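Local coordinates for SVP1-like protein 2 (Kluyveromyces lactis, PDB 4EXV) that is a seven-bladed beta-propeller of the PROPPIN family that binds phosphatidylinositol 3-phosphate and probably the 3,5-bisphosphate, which would bring the protein to membranes, at residues A313-L318 / L331-E336; R105-V110 / L161-E166. All coordinates share one frame; numbering follows the deposited sequence.

Contact 1: A313-L318 / L331-E336; sequences ADTFKL and LNQRNE
On the packed face of this strand pair, Leu331 lays its CD1 methyl over one face of the Phe316 ring, 4.1 Å from the ring centroid and displaced toward the rim. With CG anti to the backbone N (chi1 170°), Leu331 sends this methyl back across the neighbouring strand, where it also meets Asp314 CB. Phe282 of the adjacent blade meets the Phe316 ring edge-to-face. Further along the same face Arg334 grips Asp314 side-on: NE reaches OD1 at 2.7 Å, nearly straight and in the guanidinium plane, while NH2 bonds OD2 at 3.2 Å on its syn lone pair. The two planes are turned 34° apart. Trp307 NE1 also bonds Asp314 OD2, and Lys285 O takes Arg334 NH2, so the ion pair is fixed from both ends. The strands form the outer antiparallel hairpin of a four-stranded propeller blade, and a classic beta bulge puts Asn332 and Gln333 both opposite Thr315. Thr315 N gives Gln333 O a 2.8 Å bond, whereas Asn332 N to Thr315 O is weak. Thr315 itself is buried, on Val304; looseness sets in at exposed Gln333, Lys317 and Asn332, whose amide, at the bulge, crosses Lys317 CB.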
# COMPACT_ATOMS: atom_id res chain seq x y z
N ALA A 313 -8.08 -10.54 12.23
CA ALA A 313 -6.67 -10.26 11.98
C ALA A 313 -5.73 -11.44 12.23
O ALA A 313 -5.35 -11.73 13.38
CB ALA A 313 -6.21 -9.06 12.79
N ASP A 314 -5.35 -12.10 11.13
CA ASP A 314 -4.39 -13.21 11.14
C ASP A 314 -2.96 -12.74 11.34
O ASP A 314 -2.48 -11.86 10.60
CB ASP A 314 -4.44 -13.98 9.83
CG ASP A 314 -5.67 -14.85 9.71
OD1 ASP A 314 -6.26 -15.15 10.77
OD2 ASP A 314 -6.03 -15.22 8.57
N THR A 315 -2.27 -13.33 12.31
CA THR A 315 -0.85 -13.04 12.45
C THR A 315 0.08 -14.25 12.15
O THR A 315 -0.16 -15.38 12.58
CB THR A 315 -0.53 -12.21 13.75
OG1 THR A 315 0.54 -12.81 14.48
CG2 THR A 315 -1.78 -12.09 14.64
N PHE A 316 1.10 -13.99 11.35
CA PHE A 316 1.98 -15.01 10.80
C PHE A 316 3.39 -14.81 11.27
O PHE A 316 3.86 -13.68 11.31
CB PHE A 316 1.98 -14.92 9.28
CG PHE A 316 0.67 -15.28 8.64
CD1 PHE A 316 0.43 -16.58 8.19
CD2 PHE A 316 -0.33 -14.33 8.48
CE1 PHE A 316 -0.77 -16.94 7.59
CE2 PHE A 316 -1.55 -14.66 7.88
CZ PHE A 316 -1.77 -15.98 7.44
N LYS A 317 4.08 -15.89 11.62
CA LYS A 317 5.52 -15.81 11.93
C LYS A 317 6.35 -16.25 10.73
O LYS A 317 5.97 -17.16 10.01
CB LYS A 317 5.88 -16.63 13.16
CG LYS A 317 6.99 -16.01 14.02
CD LYS A 317 8.37 -16.62 13.75
CE LYS A 317 9.45 -15.98 14.64
NZ LYS A 317 10.16 -16.98 15.51
N LEU A 318 7.48 -15.59 10.52
CA LEU A 318 8.37 -15.93 9.41
C LEU A 318 9.65 -16.56 9.93
O LEU A 318 10.52 -15.89 10.48
CB LEU A 318 8.70 -14.72 8.54
CG LEU A 318 9.71 -14.96 7.42
CD1 LEU A 318 9.21 -15.99 6.42
CD2 LEU A 318 10.03 -13.66 6.70
N LEU A 331 1.04 -19.63 11.25
CA LEU A 331 -0.03 -18.74 11.64
C LEU A 331 -0.22 -18.80 13.15
O LEU A 331 -0.85 -19.71 13.67
CB LEU A 331 -1.29 -19.22 10.93
CG LEU A 331 -2.67 -18.66 11.26
CD1 LEU A 331 -2.74 -17.15 11.15
CD2 LEU A 331 -3.63 -19.31 10.29
N ASN A 332 0.35 -17.82 13.86
CA ASN A 332 0.38 -17.79 15.32
C ASN A 332 -0.97 -17.67 15.97
O ASN A 332 -1.23 -18.26 17.03
CB ASN A 332 1.18 -16.57 15.80
CG ASN A 332 2.65 -16.64 15.44
OD1 ASN A 332 3.23 -17.74 15.32
ND2 ASN A 332 3.27 -15.47 15.28
N GLN A 333 -1.83 -16.88 15.33
CA GLN A 333 -2.93 -16.23 16.04
C GLN A 333 -3.97 -15.62 15.12
O GLN A 333 -3.64 -15.02 14.09
CB GLN A 333 -2.36 -15.10 16.89
CG GLN A 333 -2.84 -15.08 18.31
CD GLN A 333 -2.23 -13.92 19.08
OE1 GLN A 333 -1.39 -13.17 18.54
NE2 GLN A 333 -2.63 -13.77 20.34
N ARG A 334 -5.23 -15.79 15.52
CA ARG A 334 -6.36 -15.08 14.93
C ARG A 334 -7.12 -14.33 16.03
O ARG A 334 -7.56 -14.91 17.02
CB ARG A 334 -7.30 -16.05 14.21
CG ARG A 334 -6.60 -17.22 13.53
CD ARG A 334 -7.54 -17.98 12.58
NE ARG A 334 -7.70 -17.32 11.29
CZ ARG A 334 -8.43 -17.79 10.29
NH1 ARG A 334 -9.08 -18.94 10.41
NH2 ARG A 334 -8.51 -17.11 9.15
N ASN A 335 -7.25 -13.02 15.86
CA ASN A 335 -8.02 -12.21 16.79
C ASN A 335 -9.14 -11.49 16.06
O ASN A 335 -8.94 -10.97 14.97
CB ASN A 335 -7.12 -11.20 17.52
CG ASN A 335 -5.86 -11.84 18.06
OD1 ASN A 335 -5.91 -12.91 18.68
ND2 ASN A 335 -4.72 -11.20 17.82
N GLU A 336 -10.33 -11.50 16.64
CA GLU A 336 -11.43 -10.73 16.08
C GLU A 336 -11.10 -9.26 16.30
O GLU A 336 -10.46 -8.91 17.28
CB GLU A 336 -12.76 -11.10 16.75
CG GLU A 336 -12.85 -12.57 17.18
CD GLU A 336 -14.23 -12.95 17.68
OE1 GLU A 336 -14.93 -13.70 16.96
OE2 GLU A 336 -14.63 -12.50 18.79

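Contact 2: R105-V110 / L161-E166; sequences REFIVV and LQTDAE. With SO4 (sulfate ion), chain D.
Apolar contacts carry this meeting, and the Phe107 ring is their centre. Leu161 sits over one face of it, CD1 standing 4.2 Å from the ring centroid and almost on the ring normal, a CH-pi contact, and Leu161 CB lies 4.0 Å from Phe107 CZ. Glu106 CB lies over the opposite face. Phe107 has CG beside its own backbone N (chi1 -52°), an orientation that carries CZ across to Thr163 CG2, 3.9 Å away and oblique to the ring. Replacing Thr163 with a glycine would probably leave the outer end of the Phe107 ring without its methyl neighbour and Asp164 without its hydroxyl donor. Phe140 and Ile118 pack on both Phe107 and Leu161, placing the contact between two successive propeller blades.

No hydrogen bond crosses between the segments; within 161-166, Thr163 OG1 donates to Asp164 OD1 at 3.1 Å, from above the carboxylate plane. Arg105 N donates to sulfate O2 at 2.7 Å, and His63 NE2 binds the same ion, which probably came from the crystallisation liquor. Position thus depends on shape and on burying the ring, over a modest 210 Å², with no directional bond across.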
# COMPACT_ATOMS: atom_id res chain seq x y z
N ARG A 105 2.73 15.25 4.64
CA ARG A 105 2.69 16.47 5.45
C ARG A 105 2.63 17.73 4.59
O ARG A 105 2.58 18.83 5.11
CB ARG A 105 3.86 16.54 6.43
CG ARG A 105 3.54 16.03 7.83
CD ARG A 105 4.77 15.39 8.49
NE ARG A 105 5.13 16.05 9.74
CZ ARG A 105 5.20 15.44 10.92
NH1 ARG A 105 4.94 14.13 11.03
NH2 ARG A 105 5.54 16.14 12.00
N GLU A 106 2.63 17.55 3.27
CA GLU A 106 2.49 18.68 2.36
C GLU A 106 1.70 18.40 1.07
O GLU A 106 1.64 19.25 0.20
CB GLU A 106 3.86 19.26 2.03
CG GLU A 106 4.89 18.20 1.69
CD GLU A 106 6.30 18.72 1.82
OE1 GLU A 106 6.46 19.85 2.36
OE2 GLU A 106 7.24 18.02 1.39
N PHE A 107 1.10 17.22 0.95
CA PHE A 107 0.20 16.95 -0.17
C PHE A 107 -0.98 16.08 0.26
O PHE A 107 -0.84 15.20 1.09
CB PHE A 107 0.93 16.27 -1.34
CG PHE A 107 2.17 16.99 -1.77
CD1 PHE A 107 2.09 18.13 -2.57
CD2 PHE A 107 3.43 16.55 -1.36
CE1 PHE A 107 3.23 18.81 -2.96
CE2 PHE A 107 4.58 17.22 -1.74
CZ PHE A 107 4.48 18.36 -2.55
N ILE A 108 -2.15 16.37 -0.31
CA ILE A 108 -3.27 15.43 -0.31
C ILE A 108 -3.42 14.94 -1.74
O ILE A 108 -3.54 15.74 -2.67
CB ILE A 108 -4.57 16.10 0.12
CG1 ILE A 108 -4.43 16.66 1.53
CG2 ILE A 108 -5.71 15.10 0.06
CD1 ILE A 108 -5.53 17.65 1.89
N VAL A 109 -3.39 13.63 -1.93
CA VAL A 109 -3.44 13.08 -3.27
C VAL A 109 -4.67 12.21 -3.44
O VAL A 109 -4.92 11.30 -2.64
CB VAL A 109 -2.16 12.29 -3.62
CG1 VAL A 109 -2.19 11.88 -5.08
CG2 VAL A 109 -0.92 13.13 -3.32
N VAL A 110 -5.45 12.52 -4.47
CA VAL A 110 -6.77 11.92 -4.64
C VAL A 110 -6.97 11.44 -6.07
O VAL A 110 -6.78 12.21 -7.02
CB VAL A 110 -7.92 12.93 -4.33
CG1 VAL A 110 -8.99 12.27 -3.48
CG2 VAL A 110 -7.40 14.17 -3.66
N LEU A 161 7.44 14.54 -6.25
CA LEU A 161 6.83 15.85 -6.10
C LEU A 161 7.75 16.80 -5.34
O LEU A 161 8.43 16.40 -4.39
CB LEU A 161 5.50 15.74 -5.38
CG LEU A 161 4.50 14.74 -5.92
CD1 LEU A 161 3.12 15.17 -5.48
CD2 LEU A 161 4.59 14.65 -7.42
N GLN A 162 7.75 18.06 -5.76
CA GLN A 162 8.50 19.08 -5.04
C GLN A 162 7.68 20.34 -4.78
O GLN A 162 7.10 20.92 -5.70
CB GLN A 162 9.77 19.46 -5.80
CG GLN A 162 10.64 18.29 -6.19
CD GLN A 162 10.87 18.22 -7.69
OE1 GLN A 162 10.45 19.11 -8.44
NE2 GLN A 162 11.53 17.15 -8.14
N THR A 163 7.65 20.75 -3.52
CA THR A 163 7.45 22.15 -3.20
C THR A 163 8.74 22.83 -3.70
O THR A 163 9.68 22.13 -4.09
CB THR A 163 7.22 22.38 -1.69
OG1 THR A 163 8.27 21.77 -0.94
CG2 THR A 163 5.88 21.77 -1.27
N ASP A 164 8.80 24.16 -3.68
CA ASP A 164 9.84 24.89 -4.43
C ASP A 164 9.97 24.32 -5.85
O ASP A 164 10.90 23.57 -6.17
CB ASP A 164 11.21 24.93 -3.72
CG ASP A 164 11.29 24.00 -2.52
OD1 ASP A 164 10.35 24.01 -1.69
OD2 ASP A 164 12.29 23.26 -2.40
N ALA A 165 9.02 24.71 -6.70
CA ALA A 165 8.83 24.05 -7.98
C ALA A 165 8.87 25.05 -9.14
O ALA A 165 8.41 26.18 -8.98
CB ALA A 165 7.52 23.28 -7.94
N GLU A 166 9.35 24.64 -10.32
CA GLU A 166 9.64 23.24 -10.69
C GLU A 166 8.36 22.39 -10.59
O GLU A 166 8.41 21.22 -10.23
CB GLU A 166 10.76 22.62 -9.84
CG GLU A 166 11.97 23.52 -9.56
CD GLU A 166 12.98 22.88 -8.60
OE1 GLU A 166 13.11 21.64 -8.61
OE2 GLU A 166 13.65 23.63 -7.85
S SO4 D . 5.63 12.96 5.27
O1 SO4 D . 6.29 14.27 5.22
O2 SO4 D . 4.23 13.08 4.92
O3 SO4 D . 6.23 12.02 4.31
O4 SO4 D . 5.74 12.46 6.65

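Overall arrangement
Contacts 1 and 2 lie on opposite sides of the propeller's centre, their own centres 37 Å apart and their nearest atoms about 26 Å apart, so neither touches the other. Along the chain they follow in series, 105-110 / 161-166 finishing before 313-318 / 331-336 begins. They also differ in kind: contact 1 holds two neighbouring strands together within the last blade, whereas contact 2 bridges successive blades, from a strand of one to a loop of the next. The sulfate lies beside the 105-110 end of contact 2 and plays no part in the packing on 161-166; it is away from the family's phosphoinositide sites, which flank the FRRG motif, and is no evidence for a lipid site.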